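Local coordinates for protein spectinomycin phosphotransferase (Legionella pneumophila serogroup 1, PDB 3I0O) that probably transfers a phosphate group from a bound nucleotide to spectinomycin, using a kinase-like fold, at residues I213-V218 with N252-P257. Sequence-based numbering, arbitrary orientation.
Sequences IHAGNV and NVWNKP. With MG (magnesium ion), chain E; SMI (spectinomycin), chain C.
W254 lays one face of its indole against the backbone of H214 and A215, an example of an aromatic ring packed on the loop that carries the magnesium ligand N217. The methyl of A215 sits over the face of the five-membered ring, CB 3.6 Å from its centroid, a CH-pi contact. Farther along the same face, the carbonyl carbon of H214 lies 3.6 Å from CH2 of W254. V218 instead brings CG2 to the rim of the benzo ring, near its plane, 3.8 Å from CH2 of W254. V253 adds its CG2 methyl to A215 CB at 3.6 Å, and W118 meets the indole edge-to-face.

The polar side chains of 213-218 serve the active site. CB of H214 points away from W254, and a chi1 of 50° brings the imidazole ND1 to the N-H of G216 at 2.9 Å, with the donor tilted 18° from the ring plane. This is consistent with NE2 acting as the donor to spectinomycin O11, a weak bond of 3.3 Å but nearly straight at 177°. N217 gives OD1 to the magnesium ion, shared with D230, while its ND2 is held by the carbonyl of D212.

No hydrogen bond joins the two segments: mainly van der Waals and CH-pi packing of the indole on the backbone and A215 unites them, whereas polar bonds within and around 213-218 orient the groups that meet metal and antibiotic.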
loop_
_atom_site.group_PDB
_atom_site.type_symbol
_atom_site.label_atom_id
_atom_site.label_comp_id
_atom_site.label_asym_id
_atom_site.label_seq_id
_atom_site.Cartn_x
_atom_site.Cartn_y
_atom_site.Cartn_z
ATOM N N ILE A 213 -3.961 0.897 -3.200
ATOM C CA ILE A 213 -4.451 -0.292 -3.867
ATOM C C ILE A 213 -3.886 -0.580 -5.261
ATOM O O ILE A 213 -4.549 -0.387 -6.277
ATOM C CB ILE A 213 -6.005 -0.308 -3.933
ATOM C CG1 ILE A 213 -6.464 -1.629 -4.547
ATOM C CG2 ILE A 213 -6.530 0.886 -4.731
ATOM C CD1 ILE A 213 -7.943 -1.811 -4.544
ATOM N N HIS A 214 -2.641 -1.045 -5.287
ATOM C CA HIS A 214 -1.990 -1.428 -6.527
ATOM C C HIS A 214 -2.060 -2.954 -6.550
ATOM O O HIS A 214 -2.624 -3.561 -5.637
ATOM C CB HIS A 214 -0.543 -0.937 -6.544
ATOM C CG HIS A 214 0.236 -1.282 -5.311
ATOM N ND1 HIS A 214 0.756 -2.539 -5.081
ATOM C CD2 HIS A 214 0.601 -0.525 -4.248
ATOM C CE1 HIS A 214 1.409 -2.540 -3.934
ATOM N NE2 HIS A 214 1.332 -1.330 -3.406
ATOM N N ALA A 215 -1.482 -3.574 -7.569
ATOM C CA ALA A 215 -1.519 -5.029 -7.701
ATOM C C ALA A 215 -0.906 -5.822 -6.537
ATOM O O ALA A 215 -1.312 -6.953 -6.272
ATOM C CB ALA A 215 -0.860 -5.440 -9.022
ATOM N N GLY A 216 0.075 -5.248 -5.851
ATOM C CA GLY A 216 0.684 -5.961 -4.750
ATOM C C GLY A 216 -0.264 -6.097 -3.575
ATOM O O GLY A 216 -0.077 -6.950 -2.705
ATOM N N ASN A 217 -1.290 -5.258 -3.542
ATOM C CA ASN A 217 -2.244 -5.311 -2.452
ATOM C C ASN A 217 -3.552 -5.958 -2.847
ATOM O O ASN A 217 -4.608 -5.663 -2.293
ATOM C CB ASN A 217 -2.461 -3.918 -1.866
ATOM C CG ASN A 217 -1.277 -3.464 -1.029
ATOM O OD1 ASN A 217 -0.682 -4.271 -0.314
ATOM N ND2 ASN A 217 -0.932 -2.178 -1.102
ATOM N N VAL A 218 -3.463 -6.847 -3.827
ATOM C CA VAL A 218 -4.610 -7.616 -4.284
ATOM C C VAL A 218 -4.174 -9.071 -4.398
ATOM O O VAL A 218 -3.174 -9.384 -5.051
ATOM C CB VAL A 218 -5.139 -7.161 -5.659
ATOM C CG1 VAL A 218 -6.248 -8.101 -6.114
ATOM C CG2 VAL A 218 -5.669 -5.732 -5.572
ATOM N N ASN A 252 4.989 -2.638 -12.746
ATOM C CA ASN A 252 5.056 -3.018 -14.157
ATOM C C ASN A 252 3.839 -3.816 -14.652
ATOM O O ASN A 252 3.923 -4.527 -15.650
ATOM C CB ASN A 252 6.336 -3.818 -14.432
ATOM C CG ASN A 252 6.711 -3.850 -15.914
ATOM O OD1 ASN A 252 7.272 -4.833 -16.400
ATOM N ND2 ASN A 252 6.413 -2.770 -16.632
ATOM N N VAL A 253 2.720 -3.714 -13.940
ATOM C CA VAL A 253 1.476 -4.371 -14.342
ATOM C C VAL A 253 0.400 -3.311 -14.171
ATOM O O VAL A 253 0.693 -2.201 -13.726
ATOM C CB VAL A 253 1.124 -5.618 -13.471
ATOM C CG1 VAL A 253 2.080 -6.758 -13.787
ATOM C CG2 VAL A 253 1.158 -5.267 -11.993
ATOM N N TRP A 254 -0.837 -3.635 -14.524
ATOM C CA TRP A 254 -1.919 -2.661 -14.407
ATOM C C TRP A 254 -1.558 -1.461 -15.289
ATOM O O TRP A 254 -1.913 -0.311 -15.009
ATOM C CB TRP A 254 -2.101 -2.243 -12.934
ATOM C CG TRP A 254 -2.708 -3.336 -12.075
ATOM C CD1 TRP A 254 -2.644 -4.692 -12.292
ATOM C CD2 TRP A 254 -3.482 -3.162 -10.880
ATOM N NE1 TRP A 254 -3.332 -5.362 -11.314
ATOM C CE2 TRP A 254 -3.856 -4.449 -10.432
ATOM C CE3 TRP A 254 -3.895 -2.042 -10.142
ATOM C CZ2 TRP A 254 -4.625 -4.646 -9.280
ATOM C CZ3 TRP A 254 -4.660 -2.240 -8.996
ATOM C CH2 TRP A 254 -5.015 -3.532 -8.578
ATOM N N ASN A 255 -0.838 -1.752 -16.363
ATOM C CA ASN A 255 -0.430 -0.726 -17.304
ATOM C C ASN A 255 -0.910 -1.047 -18.730
ATOM O O ASN A 255 -0.319 -0.599 -19.707
ATOM C CB ASN A 255 1.086 -0.579 -17.267
ATOM C CG ASN A 255 1.788 -1.908 -17.300
ATOM O OD1 ASN A 255 1.204 -2.909 -17.703
ATOM N ND2 ASN A 255 3.049 -1.931 -16.887
ATOM N N LYS A 256 -1.976 -1.833 -18.846
ATOM C CA LYS A 256 -2.541 -2.170 -20.151
ATOM C C LYS A 256 -3.853 -1.422 -20.265
ATOM O O LYS A 256 -4.799 -1.718 -19.543
ATOM C CB LYS A 256 -2.806 -3.665 -20.258
ATOM C CG LYS A 256 -1.560 -4.506 -20.218
ATOM C CD LYS A 256 -1.889 -5.981 -20.202
ATOM C CE LYS A 256 -0.622 -6.811 -20.248
ATOM N NZ LYS A 256 -0.917 -8.271 -20.217
ATOM N N PRO A 257 -3.936 -0.442 -21.177
ATOM C CA PRO A 257 -5.177 0.326 -21.332
ATOM C C PRO A 257 -6.494 -0.457 -21.437
ATOM O O PRO A 257 -7.502 -0.019 -20.894
ATOM C CB PRO A 257 -4.905 1.179 -22.576
ATOM C CG PRO A 257 -3.429 1.427 -22.491
ATOM C CD PRO A 257 -2.894 0.050 -22.096
HETATM MG MG MG E . 1.303 -4.475 0.767
HETATM O O1 SMI C . 5.380 -1.674 -3.594
HETATM C C2 SMI C . 6.384 -2.212 -4.495
HETATM C C2M SMI C . 6.882 -3.539 -3.933
HETATM C C3 SMI C . 7.573 -1.193 -4.654
HETATM C C4 SMI C . 6.958 0.075 -5.189
HETATM C C5 SMI C . 6.026 0.527 -4.084
HETATM O O5 SMI C . 5.453 1.756 -4.539
HETATM C C6 SMI C . 4.840 -0.400 -4.047
HETATM O O1B SMI C . 6.664 0.757 -2.834
HETATM O O2B SMI C . 3.932 -0.128 -2.962
HETATM C C7 SMI C . 5.711 1.215 -1.906
HETATM C C8 SMI C . 6.422 1.513 -0.574
HETATM N N8 SMI C . 7.454 2.532 -0.870
HETATM C C8M SMI C . 8.211 2.883 0.336
HETATM C C9 SMI C . 5.356 2.059 0.431
HETATM O O9 SMI C . 4.767 3.257 -0.105
HETATM C C10 SMI C . 4.236 0.993 0.646
HETATM N N10 SMI C . 3.251 1.442 1.491
HETATM C C1M SMI C . 3.743 1.769 2.837
HETATM C C11 SMI C . 3.596 0.666 -0.702
HETATM O O11 SMI C . 2.607 -0.316 -0.496
HETATM C C12 SMI C . 4.615 0.150 -1.703
HETATM O O4A SMI C . 7.889 1.130 -5.455
HETATM O O4B SMI C . 6.501 -0.417 -6.387
HETATM O O HOH W 1 1.580 -5.747 -0.494
#